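Local coordinates for DUF2020 domain-containing protein (Corynebacterium diphtheriae, PDB 3V7B) that is of unknown function but folds as a single domain built on an antiparallel sheet, in a family grouped with the Mog1p and PsbP proteins, at residues P11-L15 and R84-W88; P18-R22 and V59-E65; G24-P29 and G46-D50; N40-M44 and P67-V71; G110-V116 and W129-S135. All coordinates share one frame; numbering follows the deposited sequence.

Contact 1: residues P11-L15 and R84-W88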
# COMPACT_ATOMS: atom_id res chain seq x y z
N PRO A 11 3.99 -8.22 -12.76
CA PRO A 11 3.10 -9.30 -12.37
C PRO A 11 2.32 -8.95 -11.07
O PRO A 11 2.69 -8.00 -10.36
CB PRO A 11 4.05 -10.44 -12.09
CG PRO A 11 5.33 -9.77 -11.67
CD PRO A 11 5.40 -8.59 -12.61
N PHE A 12 1.27 -9.72 -10.81
CA PHE A 12 0.37 -9.51 -9.62
C PHE A 12 1.12 -9.40 -8.27
O PHE A 12 0.64 -8.72 -7.32
CB PHE A 12 -0.67 -10.62 -9.52
CG PHE A 12 -0.14 -11.90 -8.99
CD1 PHE A 12 0.67 -12.73 -9.80
CD2 PHE A 12 -0.35 -12.28 -7.68
CE1 PHE A 12 1.22 -13.89 -9.28
CE2 PHE A 12 0.16 -13.50 -7.17
CZ PHE A 12 0.95 -14.28 -7.96
N ASP A 13 2.28 -10.03 -8.18
CA ASP A 13 2.99 -10.14 -6.90
C ASP A 13 4.24 -9.21 -6.86
O ASP A 13 5.11 -9.41 -6.06
CB ASP A 13 3.39 -11.60 -6.60
CG ASP A 13 4.24 -12.25 -7.72
OD1 ASP A 13 4.44 -11.69 -8.85
OD2 ASP A 13 4.64 -13.39 -7.46
N ALA A 14 4.31 -8.23 -7.79
CA ALA A 14 5.39 -7.22 -7.77
C ALA A 14 5.33 -6.39 -6.48
O ALA A 14 4.22 -6.00 -5.99
CB ALA A 14 5.33 -6.27 -8.98
N LEU A 15 6.52 -6.08 -5.96
CA LEU A 15 6.57 -5.27 -4.76
C LEU A 15 7.32 -3.97 -5.09
O LEU A 15 8.23 -3.97 -5.89
CB LEU A 15 7.30 -5.99 -3.64
CG LEU A 15 6.56 -7.18 -3.05
CD1 LEU A 15 7.48 -7.97 -2.13
CD2 LEU A 15 5.36 -6.68 -2.28
N ARG A 84 -6.55 -10.89 -7.99
CA ARG A 84 -5.41 -11.77 -7.73
C ARG A 84 -4.38 -11.08 -6.84
O ARG A 84 -3.83 -11.68 -5.88
CB ARG A 84 -4.80 -12.15 -9.09
CG ARG A 84 -3.72 -13.20 -9.02
CD ARG A 84 -3.21 -13.52 -10.42
NE ARG A 84 -2.24 -14.58 -10.36
CZ ARG A 84 -1.42 -14.91 -11.35
NH1 ARG A 84 -1.45 -14.28 -12.53
NH2 ARG A 84 -0.58 -15.89 -11.17
N VAL A 85 -4.14 -9.81 -7.10
CA VAL A 85 -3.27 -8.95 -6.26
C VAL A 85 -3.80 -8.89 -4.82
O VAL A 85 -3.10 -9.19 -3.85
CB VAL A 85 -3.19 -7.49 -6.80
CG1 VAL A 85 -2.36 -6.60 -5.85
CG2 VAL A 85 -2.54 -7.48 -8.20
N VAL A 86 -5.07 -8.55 -4.70
CA VAL A 86 -5.67 -8.42 -3.41
C VAL A 86 -5.62 -9.76 -2.61
O VAL A 86 -5.29 -9.77 -1.44
CB VAL A 86 -7.09 -7.85 -3.52
CG1 VAL A 86 -7.81 -7.98 -2.20
CG2 VAL A 86 -7.10 -6.37 -3.98
N ASP A 87 -5.93 -10.89 -3.29
CA ASP A 87 -5.91 -12.19 -2.65
C ASP A 87 -4.50 -12.61 -2.33
O ASP A 87 -4.27 -13.32 -1.34
CB ASP A 87 -6.58 -13.25 -3.58
CG ASP A 87 -8.05 -13.08 -3.69
OD1 ASP A 87 -8.62 -12.13 -3.06
OD2 ASP A 87 -8.67 -13.93 -4.40
N TRP A 88 -3.53 -12.19 -3.11
CA TRP A 88 -2.13 -12.47 -2.76
C TRP A 88 -1.69 -11.71 -1.52
O TRP A 88 -1.17 -12.34 -0.57
CB TRP A 88 -1.27 -12.14 -3.96
CG TRP A 88 0.18 -11.88 -3.68
CD1 TRP A 88 1.18 -12.80 -3.38
CD2 TRP A 88 0.85 -10.56 -3.67
NE1 TRP A 88 2.40 -12.15 -3.16
CE2 TRP A 88 2.26 -10.81 -3.34
CE3 TRP A 88 0.43 -9.25 -3.91
CZ2 TRP A 88 3.19 -9.78 -3.25
CZ3 TRP A 88 1.36 -8.22 -3.79
CH2 TRP A 88 2.71 -8.49 -3.48

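Contact 2: residues P18-R22 and V59-E65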
# COMPACT_ATOMS: atom_id res chain seq x y z
N PRO A 18 11.80 1.41 -4.35
CA PRO A 18 12.29 2.77 -4.66
C PRO A 18 13.81 2.71 -4.79
O PRO A 18 14.46 2.09 -3.98
CB PRO A 18 11.86 3.61 -3.43
CG PRO A 18 10.72 2.86 -2.87
CD PRO A 18 11.09 1.39 -3.06
N PRO A 19 14.35 3.29 -5.88
CA PRO A 19 15.72 2.91 -6.25
C PRO A 19 16.79 3.32 -5.24
O PRO A 19 17.81 2.63 -5.15
CB PRO A 19 15.92 3.55 -7.63
CG PRO A 19 14.88 4.61 -7.70
CD PRO A 19 13.74 4.20 -6.83
N GLN A 20 16.55 4.37 -4.45
CA GLN A 20 17.50 4.78 -3.41
C GLN A 20 17.15 4.32 -1.99
O GLN A 20 17.83 4.69 -1.08
CB GLN A 20 17.67 6.31 -3.40
CG GLN A 20 18.58 6.87 -4.48
CD GLN A 20 17.99 6.90 -5.87
OE1 GLN A 20 17.10 7.71 -6.16
NE2 GLN A 20 18.52 6.05 -6.77
N GLY A 21 16.09 3.52 -1.83
CA GLY A 21 15.75 2.98 -0.54
C GLY A 21 15.58 4.02 0.58
O GLY A 21 15.15 5.10 0.35
N ARG A 22 15.91 3.61 1.79
CA ARG A 22 15.82 4.38 3.05
C ARG A 22 16.58 5.73 3.09
O ARG A 22 16.27 6.58 3.91
CB ARG A 22 16.37 3.46 4.15
CG ARG A 22 17.03 4.15 5.31
CD ARG A 22 18.03 3.22 5.99
NE ARG A 22 17.68 3.28 7.39
CZ ARG A 22 16.66 2.63 7.91
NH1 ARG A 22 16.40 2.80 9.18
NH2 ARG A 22 15.93 1.78 7.16
N VAL A 59 7.11 4.28 -0.35
CA VAL A 59 7.64 3.48 0.77
C VAL A 59 8.27 4.37 1.82
O VAL A 59 8.94 5.35 1.49
CB VAL A 59 8.70 2.54 0.29
CG1 VAL A 59 9.12 1.58 1.45
CG2 VAL A 59 8.19 1.73 -0.91
N PHE A 60 7.98 4.07 3.09
CA PHE A 60 8.32 4.93 4.17
C PHE A 60 9.09 4.11 5.21
O PHE A 60 8.63 3.10 5.71
CB PHE A 60 7.10 5.56 4.84
CG PHE A 60 6.11 6.22 3.91
CD1 PHE A 60 6.22 7.57 3.58
CD2 PHE A 60 5.11 5.47 3.29
CE1 PHE A 60 5.27 8.19 2.80
CE2 PHE A 60 4.22 6.10 2.41
CZ PHE A 60 4.31 7.46 2.17
N TRP A 61 10.26 4.64 5.55
CA TRP A 61 11.17 4.02 6.48
C TRP A 61 11.34 4.78 7.76
O TRP A 61 11.41 6.01 7.77
CB TRP A 61 12.57 3.90 5.87
CG TRP A 61 12.72 2.74 4.94
CD1 TRP A 61 13.09 1.41 5.23
CD2 TRP A 61 12.60 2.81 3.52
NE1 TRP A 61 13.15 0.65 4.10
CE2 TRP A 61 12.87 1.48 3.00
CE3 TRP A 61 12.24 3.84 2.64
CZ2 TRP A 61 12.75 1.19 1.68
CZ3 TRP A 61 12.18 3.52 1.28
CH2 TRP A 61 12.42 2.23 0.83
N SER A 62 11.42 4.03 8.86
CA SER A 62 11.91 4.52 10.15
C SER A 62 13.24 3.82 10.45
O SER A 62 13.94 3.42 9.53
CB SER A 62 10.92 4.23 11.25
OG SER A 62 11.24 4.96 12.45
N TYR A 63 13.57 3.62 11.71
CA TYR A 63 14.87 3.06 12.02
C TYR A 63 15.06 1.57 11.59
O TYR A 63 16.18 1.17 11.25
CB TYR A 63 15.20 3.25 13.51
CG TYR A 63 14.26 2.52 14.45
CD1 TYR A 63 14.51 1.17 14.84
CD2 TYR A 63 13.13 3.16 14.98
CE1 TYR A 63 13.64 0.49 15.70
CE2 TYR A 63 12.28 2.49 15.84
CZ TYR A 63 12.54 1.16 16.19
OH TYR A 63 11.67 0.50 17.00
N PRO A 64 14.01 0.74 11.60
CA PRO A 64 14.29 -0.65 11.14
C PRO A 64 14.74 -0.76 9.69
O PRO A 64 14.53 0.15 8.86
CB PRO A 64 12.93 -1.36 11.31
CG PRO A 64 12.20 -0.56 12.31
CD PRO A 64 12.63 0.88 12.09
N GLU A 65 15.33 -1.89 9.34
CA GLU A 65 15.66 -2.15 7.95
C GLU A 65 14.39 -2.23 7.05
O GLU A 65 14.29 -1.57 5.95
CB GLU A 65 16.48 -3.45 7.89
CG GLU A 65 17.79 -3.40 8.68
CD GLU A 65 18.93 -2.83 7.87
OE1 GLU A 65 18.71 -1.85 7.13
OE2 GLU A 65 20.07 -3.35 7.99
O HOH W 1 16.38 -0.24 4.98

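Contact 3: residues G24-P29 and G46-D50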
# COMPACT_ATOMS: atom_id res chain seq x y z
N GLY A 24 16.50 7.73 0.64
CA GLY A 24 15.82 8.60 -0.31
C GLY A 24 15.11 9.79 0.37
O GLY A 24 14.77 9.77 1.60
N PHE A 25 14.83 10.79 -0.47
CA PHE A 25 14.20 12.03 -0.03
C PHE A 25 12.82 12.29 -0.65
O PHE A 25 12.10 13.18 -0.15
CB PHE A 25 15.12 13.25 -0.35
CG PHE A 25 15.47 13.39 -1.82
CD1 PHE A 25 16.79 13.18 -2.27
CD2 PHE A 25 14.50 13.71 -2.77
CE1 PHE A 25 17.11 13.29 -3.62
CE2 PHE A 25 14.83 13.83 -4.12
CZ PHE A 25 16.12 13.63 -4.55
N GLU A 26 12.48 11.58 -1.75
CA GLU A 26 11.43 12.01 -2.72
C GLU A 26 10.13 11.65 -2.08
O GLU A 26 9.95 10.53 -1.66
CB GLU A 26 11.58 11.35 -4.09
CG GLU A 26 10.58 11.82 -5.15
CD GLU A 26 10.64 13.32 -5.41
OE1 GLU A 26 9.64 13.95 -5.86
OE2 GLU A 26 11.73 13.88 -5.15
N GLU A 27 9.25 12.61 -1.97
CA GLU A 27 8.08 12.45 -1.20
C GLU A 27 6.96 11.85 -2.03
O GLU A 27 6.94 11.95 -3.27
CB GLU A 27 7.68 13.77 -0.55
CG GLU A 27 8.74 14.21 0.50
CD GLU A 27 8.33 15.40 1.36
OE1 GLU A 27 9.23 15.87 2.10
OE2 GLU A 27 7.14 15.89 1.28
N CYS A 28 6.05 11.20 -1.32
CA CYS A 28 4.89 10.58 -1.96
C CYS A 28 3.96 11.62 -2.52
O CYS A 28 3.57 12.53 -1.78
CB CYS A 28 4.13 9.81 -0.91
SG CYS A 28 2.88 8.74 -1.60
N PRO A 29 3.54 11.50 -3.80
CA PRO A 29 2.65 12.59 -4.31
C PRO A 29 1.30 12.65 -3.68
O PRO A 29 0.66 13.73 -3.68
CB PRO A 29 2.56 12.32 -5.84
CG PRO A 29 3.72 11.45 -6.14
CD PRO A 29 4.08 10.67 -4.86
N GLY A 46 13.43 8.18 6.12
CA GLY A 46 13.50 8.48 4.70
C GLY A 46 12.32 7.85 4.00
O GLY A 46 11.54 7.10 4.65
N GLN A 47 12.21 8.11 2.70
CA GLN A 47 11.10 7.61 1.91
C GLN A 47 11.44 7.62 0.45
O GLN A 47 12.32 8.32 0.08
CB GLN A 47 9.84 8.41 2.18
CG GLN A 47 9.85 9.82 1.61
CD GLN A 47 8.71 10.61 2.22
OE1 GLN A 47 8.94 11.38 3.14
NE2 GLN A 47 7.50 10.40 1.74
N GLY A 48 10.75 6.81 -0.34
CA GLY A 48 10.96 6.84 -1.82
C GLY A 48 9.71 6.43 -2.56
O GLY A 48 8.72 6.10 -1.93
N VAL A 49 9.77 6.61 -3.87
CA VAL A 49 8.71 6.34 -4.75
C VAL A 49 9.25 5.38 -5.83
O VAL A 49 10.45 5.40 -6.19
CB VAL A 49 8.22 7.61 -5.50
CG1 VAL A 49 7.71 8.69 -4.53
CG2 VAL A 49 9.37 8.19 -6.32
N ASP A 50 8.34 4.57 -6.37
CA ASP A 50 8.66 3.60 -7.39
C ASP A 50 7.77 3.93 -8.54
O ASP A 50 6.59 3.61 -8.51
CB ASP A 50 8.48 2.17 -6.83
CG ASP A 50 8.80 1.05 -7.88
OD1 ASP A 50 8.94 1.34 -9.11
OD2 ASP A 50 8.93 -0.11 -7.44
O HOH W 2 7.39 8.50 -0.66
O HOH W 3 5.45 11.98 1.66

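Contact 4: residues N40-M44 and P67-V71. With EDO (1,2-ethanediol), chain C.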
# COMPACT_ATOMS: atom_id res chain seq x y z
N ASN A 40 1.05 6.05 11.39
CA ASN A 40 1.76 4.74 11.58
C ASN A 40 2.49 4.70 12.95
O ASN A 40 2.44 3.70 13.62
CB ASN A 40 2.68 4.41 10.44
CG ASN A 40 2.95 2.93 10.31
OD1 ASN A 40 4.10 2.49 10.34
ND2 ASN A 40 1.93 2.19 10.08
N GLY A 41 3.12 5.79 13.35
CA GLY A 41 3.58 5.88 14.72
C GLY A 41 5.07 5.88 14.96
O GLY A 41 5.49 5.91 16.12
N GLN A 42 5.86 5.90 13.90
CA GLN A 42 7.31 5.92 14.03
C GLN A 42 7.90 7.08 13.30
O GLN A 42 7.42 7.46 12.21
CB GLN A 42 7.94 4.64 13.49
CG GLN A 42 7.49 3.39 14.21
CD GLN A 42 8.18 2.12 13.68
OE1 GLN A 42 8.50 2.02 12.49
NE2 GLN A 42 8.46 1.20 14.58
N ARG A 43 8.94 7.68 13.89
CA ARG A 43 9.66 8.72 13.20
C ARG A 43 10.24 8.34 11.83
O ARG A 43 10.73 7.22 11.65
CB ARG A 43 10.76 9.28 14.09
CG ARG A 43 10.17 9.89 15.36
CD ARG A 43 11.27 10.26 16.33
NE ARG A 43 10.80 10.77 17.62
CZ ARG A 43 10.44 10.00 18.66
NH1 ARG A 43 10.43 8.68 18.57
NH2 ARG A 43 10.07 10.55 19.81
N MSE A 44 10.21 9.28 10.88
CA MSE A 44 10.72 9.06 9.51
C MSE A 44 12.23 9.20 9.40
O MSE A 44 12.84 10.24 9.80
CB MSE A 44 10.07 10.05 8.51
CG MSE A 44 10.08 9.59 7.02
SE MSE A 44 8.77 8.20 6.68
CE MSE A 44 7.16 9.16 7.04
N PRO A 67 10.69 -1.44 5.83
CA PRO A 67 9.96 -0.17 5.91
C PRO A 67 8.88 -0.13 7.01
O PRO A 67 8.34 -1.19 7.39
CB PRO A 67 9.35 -0.01 4.51
CG PRO A 67 9.70 -1.21 3.75
CD PRO A 67 10.70 -2.02 4.48
N GLN A 68 8.51 1.06 7.47
CA GLN A 68 7.40 1.16 8.43
C GLN A 68 6.05 1.02 7.69
O GLN A 68 5.08 0.54 8.27
CB GLN A 68 7.46 2.41 9.32
CG GLN A 68 7.14 3.75 8.62
CD GLN A 68 6.92 4.83 9.68
OE1 GLN A 68 6.08 4.68 10.56
NE2 GLN A 68 7.76 5.85 9.67
N ALA A 69 5.97 1.48 6.46
CA ALA A 69 4.73 1.39 5.67
C ALA A 69 5.09 1.38 4.20
O ALA A 69 6.01 2.07 3.71
CB ALA A 69 3.78 2.57 5.97
N THR A 70 4.31 0.63 3.46
CA THR A 70 4.44 0.58 2.02
C THR A 70 3.05 0.74 1.42
O THR A 70 2.11 0.03 1.82
CB THR A 70 5.02 -0.81 1.60
OG1 THR A 70 6.35 -0.99 2.13
CG2 THR A 70 4.99 -1.00 0.06
N VAL A 71 2.93 1.61 0.40
CA VAL A 71 1.64 1.86 -0.21
C VAL A 71 1.82 1.63 -1.69
O VAL A 71 2.69 2.24 -2.32
CB VAL A 71 1.11 3.30 0.03
CG1 VAL A 71 -0.17 3.57 -0.74
CG2 VAL A 71 0.91 3.54 1.56
C1 EDO C . 6.46 -3.71 6.48
O1 EDO C . 7.88 -3.57 6.33
C2 EDO C . 5.76 -2.61 5.65
O2 EDO C . 6.07 -2.55 4.24

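Contact 5: residues G110-V116 and W129-S135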
# COMPACT_ATOMS: atom_id res chain seq x y z
N GLY A 110 -4.17 -7.59 11.11
CA GLY A 110 -3.12 -6.96 11.89
C GLY A 110 -2.59 -8.00 12.87
O GLY A 110 -3.38 -8.55 13.60
N HIS A 111 -1.30 -8.35 12.81
CA HIS A 111 -0.70 -9.37 13.73
C HIS A 111 0.61 -8.88 14.30
O HIS A 111 1.00 -7.74 14.07
CB HIS A 111 -0.44 -10.68 12.99
CG HIS A 111 -1.65 -11.24 12.28
ND1 HIS A 111 -2.80 -11.56 12.93
CD2 HIS A 111 -1.85 -11.54 10.94
CE1 HIS A 111 -3.70 -12.03 12.04
NE2 HIS A 111 -3.12 -12.02 10.82
N GLU A 112 1.36 -9.73 15.01
CA GLU A 112 2.66 -9.34 15.57
C GLU A 112 3.67 -8.93 14.46
O GLU A 112 4.52 -8.05 14.67
CB GLU A 112 3.20 -10.45 16.50
CG GLU A 112 2.61 -11.86 16.29
CD GLU A 112 1.18 -12.04 16.81
OE1 GLU A 112 0.29 -12.39 16.01
OE2 GLU A 112 0.94 -11.80 18.02
N GLU A 113 3.52 -9.53 13.28
CA GLU A 113 4.43 -9.36 12.09
C GLU A 113 4.18 -8.08 11.27
O GLU A 113 4.99 -7.74 10.38
CB GLU A 113 4.22 -10.52 11.09
CG GLU A 113 4.78 -11.88 11.49
CD GLU A 113 4.05 -12.47 12.67
OE1 GLU A 113 2.78 -12.43 12.66
OE2 GLU A 113 4.75 -12.93 13.60
N GLY A 114 3.07 -7.39 11.58
CA GLY A 114 2.62 -6.23 10.81
C GLY A 114 1.17 -6.35 10.37
O GLY A 114 0.42 -7.24 10.82
N ALA A 115 0.76 -5.45 9.45
CA ALA A 115 -0.63 -5.35 9.10
C ALA A 115 -0.69 -5.21 7.60
O ALA A 115 0.24 -4.70 7.02
CB ALA A 115 -1.27 -4.13 9.78
N VAL A 116 -1.83 -5.53 7.04
CA VAL A 116 -2.11 -5.32 5.62
C VAL A 116 -3.55 -4.86 5.42
O VAL A 116 -4.46 -5.18 6.20
CB VAL A 116 -1.84 -6.60 4.79
CG1 VAL A 116 -2.80 -7.74 5.22
CG2 VAL A 116 -1.78 -6.30 3.25
N TRP A 129 0.84 -2.04 3.46
CA TRP A 129 1.43 -2.85 4.49
C TRP A 129 1.97 -1.87 5.53
O TRP A 129 2.50 -0.80 5.18
CB TRP A 129 2.59 -3.63 3.91
CG TRP A 129 2.23 -4.74 2.98
CD1 TRP A 129 1.87 -6.02 3.30
CD2 TRP A 129 2.26 -4.69 1.54
NE1 TRP A 129 1.71 -6.78 2.18
CE2 TRP A 129 1.92 -6.03 1.08
CE3 TRP A 129 2.59 -3.70 0.61
CZ2 TRP A 129 1.90 -6.34 -0.24
CZ3 TRP A 129 2.53 -4.01 -0.74
CH2 TRP A 129 2.20 -5.27 -1.18
N SER A 130 1.84 -2.24 6.79
CA SER A 130 2.43 -1.50 7.89
C SER A 130 3.23 -2.45 8.77
O SER A 130 2.88 -3.61 8.90
CB SER A 130 1.34 -0.87 8.76
OG SER A 130 1.87 -0.45 10.03
N ASN A 131 4.27 -1.93 9.41
CA ASN A 131 5.07 -2.73 10.35
C ASN A 131 4.40 -2.80 11.72
O ASN A 131 4.95 -3.42 12.62
CB ASN A 131 6.54 -2.24 10.46
CG ASN A 131 6.68 -0.92 11.20
OD1 ASN A 131 5.70 -0.26 11.51
ND2 ASN A 131 7.95 -0.54 11.51
N GLN A 132 3.24 -2.13 11.86
CA GLN A 132 2.50 -2.06 13.13
C GLN A 132 1.46 -3.16 13.23
O GLN A 132 1.07 -3.74 12.24
CB GLN A 132 1.80 -0.69 13.21
CG GLN A 132 2.79 0.45 13.09
CD GLN A 132 3.71 0.57 14.29
OE1 GLN A 132 3.26 0.56 15.41
NE2 GLN A 132 5.00 0.73 14.04
N GLN A 133 0.99 -3.42 14.43
CA GLN A 133 0.09 -4.53 14.66
C GLN A 133 -1.35 -4.20 14.40
O GLN A 133 -2.16 -5.12 14.26
CB GLN A 133 0.23 -5.01 16.08
CG GLN A 133 1.65 -5.47 16.36
CD GLN A 133 1.70 -6.33 17.60
OE1 GLN A 133 0.80 -7.16 17.82
NE2 GLN A 133 2.74 -6.14 18.40
N GLN A 134 -1.65 -2.91 14.26
CA GLN A 134 -3.05 -2.43 14.09
C GLN A 134 -3.42 -2.22 12.67
O GLN A 134 -2.92 -1.29 12.09
CB GLN A 134 -3.23 -1.10 14.78
CG GLN A 134 -2.87 -1.12 16.26
CD GLN A 134 -1.35 -1.14 16.58
OE1 GLN A 134 -0.52 -0.55 15.88
NE2 GLN A 134 -1.00 -1.84 17.69
N SER A 135 -4.36 -3.01 12.16
CA SER A 135 -4.74 -2.95 10.73
C SER A 135 -5.47 -1.61 10.45
O SER A 135 -5.55 -1.15 9.30
CB SER A 135 -5.62 -4.15 10.35
OG SER A 135 -6.82 -4.15 11.08
O HOH W 4 -0.38 -9.78 19.66

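Contact 1: residues P11-L15 and R84-W88
The guanidinium of Arg84 is held in two ways: NH1 makes a salt bridge to Glu81, and one face of the group lies flat on the ring of Phe12. The planes are 12° apart, and Arg84 CZ sits 3.9 Å from the centroid of the Phe12 ring, off-centre, a stacked cation-pi contact. An arginine suits this place because its long chain and flat cation can both lie on an aromatic face; extended from CG to NE, with CG anti to the backbone N (chi1 -172°), it carries its methylenes over the ring as well, and Arg84 CD lies 4.1 Å from the Phe12 centroid. The other face of Phe12 is covered by Asp13 CB. One helical turn beyond Arg84, Trp88 receives the edge of Phe12 on its face in a T-shaped pair, planes at 80°. Asp13 brings its backbone to the same indole: Asp13 CA stands 3.6 Å above the centroid of the six-membered ring of Trp88, a CH-pi contact. Leu15 CD2 meets the far edge, 3.4 Å from Trp88 CH2. Val85 packs at the base of the ring, its CG2 3.9 Å from Phe12 CB. A type I turn from Pro11 to Ala14 places Phe12 and Asp13 together at its corner, against helix 79-89. That helix rests through Val85 on strand 124-130, while Trp88 reaches Met72 of strand 69-75 and Leu15 reaches Trp129.

Contact 2: residues P18-R22 and V59-E65
Pro18 opens the contact by pressing its ring against strand 57-61: Pro18 CG is 3.4 Å from Val59 CG2, a tight carbon pair, and also reaches the edge of the Trp61 indole. A type I turn then carries the chain to Gly21, whose positive phi suits a residue without a side chain. The peptide of Gly21 and Arg22 then lies over one face of Trp61, with Gly21 C 3.5 Å from Trp61 CZ3; Val59 CG1 covers the opposite face. Arg22 continues along the same indole face, its CB 3.9 Å from the centroid of the five-membered ring in a CH-pi contact. Its chain then bends at chi3 (-130°) and turns the guanidinium to the loop after the strand. There Arg22 NH2 donates to Pro64 O at 2.7 Å (N-H...O 149°), and NH1 adds a weak bond to the same oxygen. Arg22 NH1 also lies 2.6 Å from Ser62 O. A water takes a weak bond from NH2 and donates to Glu65 O, which accepts a weak bond from Trp61 NE1 too. The cation is thus hydrogen-bonded to Pro64 O, while nearby carbonyls and Glu65 OE1, beyond salt-bridge range, would probably add to the favourable field.

Contact 3: residues G24-P29 and G46-D50
Gln47 reaches from its strand into the curve of segment 24-29. CB packs against the carbonyl of Val59 next door. With CG wedged between the backbone N and the carbonyl carbon (chi1 71°), the chain turns toward the loop, and Gln47 CG comes 3.3 Å from Glu26 O. Beyond CG it runs extended, bringing CD to 3.9 Å from Glu27 CA. The Gln47 amide and the Glu27 carboxylate lie in nearly parallel planes, 11° apart, while the aliphatic Glu27 CG lies alongside OE1; that oxygen takes its hydrogen bond from the side chain of Ser33 in helix 33-40. At the tip, NE2 donates to two waters. One, 2.6 Å from Gln47 NE2, also accepts from Cys28 N; the other, at 3.1 Å from Gln47 NE2, donates to Gly48 O and weakly to Glu26 O. The NE2 end of the amide thus joins loop and strand through water. Strand 46-50 is an outermost strand of the antiparallel sheet; the loop crosses it at 53°, end to end, and adds no further strand. The direct backbone bond between them is Gln47 N to Gly24 O, 3.2 Å, the donor standing well above the carbonyl plane. Gly24, bare of a side chain, can bring its carbonyl carbon to 3.2 Å from Gln47 O. Further along, Val49 turns its branched side chain to the loop: CG2 packs on Glu26 CG, and CG1 is 3.6 Å from Glu27 O and touches Pro29 CD. Between these, Cys28 is anchored by its disulfide to Cys58 on the adjacent strand.

Contact 4: residues N40-M44 and P67-V71
Gln68 carries nearly all of this contact, lying along Gln42 and Asn40 with its chain running opposite to theirs. Here the packing is close: Gln68 NE2 donates to Gln42 O at 3.0 Å and 162°, a straight bond whose acceptor lies in the Gln68 amide plane although the donor stands well above the plane of the carbonyl. Gln68 OE1 is 3.4 Å from Asn40 CB, and Gln68 CB lies 3.4 Å from Gln42 OE1, which takes its own hydrogen bond from Asn131. A glutamine suits the place because, extended beyond CG, it is long enough to carry its amide to the loop's backbone. The outer side is looser. Met44, present as selenomethionine, bends its end in across the Gln68 chain, with SE still 3.9 Å from Gln68 NE2. On the strand, away from segment 40-44, a 1,2-ethanediol, probably from the crystallisation liquor, bridges two polar atoms: its O1 donates to Pro67 O at 2.6 Å, and its O2 is hydrogen-bonded to Thr70 OG1. Ala69, small, turns toward Asn40 and packs on Met141 of helix 135-149. Gln68 and Ala69 both face Phe60 of strand 57-61, the pattern of a classic beta bulge.

Contact 5: residues G110-V116 and W129-S135
Ala115 and Ser130 form an antiparallel hydrogen-bonded pair, closed by Ala115 N to Ser130 O and Ser130 N to Ala115 O, each 2.9 Å, with the non-hydrogen-bonded pair Val116 and Trp129 beside it. On the face of that second pair the two side chains lie side by side, pointing the same way. Val116 CG2 rests over the five-membered ring of Trp129 at 4.0 Å from its centroid, a CH-pi contact; with CG1 between the backbone N and the carbonyl carbon (chi1 64°), CG2 is the methyl laid on the ring. The other face carries Ala115, whose small CB fits 3.8 Å from Ser135 CA, where the chain folds back over the sheet. The strands belong to the beta hairpin of 114-121 and 124-130, and the segment before it closes another: a type I turn from His111 to Gly114 links strand 105-111 to strand 114-121. Gly114, at positive phi and close against the next strand, puts its CA 3.3 Å from Ser130 O, an approach that suits a residue with no side chain. Gly110 is used likewise, its CA 3.2 Å from Gln133 O. Past Ser130 the second strand leaves the sheet in an ST turn, Ser130 OG accepting from Gln132 N at 2.8 Å (160°) and also meeting the side-chain amide of Asn40. Gln132 NE2 donates to Asn131 OD1, from well above that carbonyl plane. Gln133, extended beyond CG, lies against the His111 turn, its CG 3.3 Å from His111 O and its OE1 near Glu112 CA.

How the contacts relate
From the N terminus, 11-15 opens the widest loop, closed on helix 79-89 in contact 1; contacts 2, 3 and 4 all nest inside it. The chain next enters 18-22, which contact 2 closes on strand 57-61, and within that loop contact 3 joins 24-29 to strand 46-50. Contact 4 starts at the end of helix 33-40 and closes on strand 69-75, crossing both contact 2 and contact 3. Contact 5 follows in series, in the hairpin 114-121 and 124-130. Contacts 2 to 5 all reach one sheet, and contact 5 touches contact 4 where Asn40 packs on Gln132, and contact 1 where Trp88 packs on Trp129.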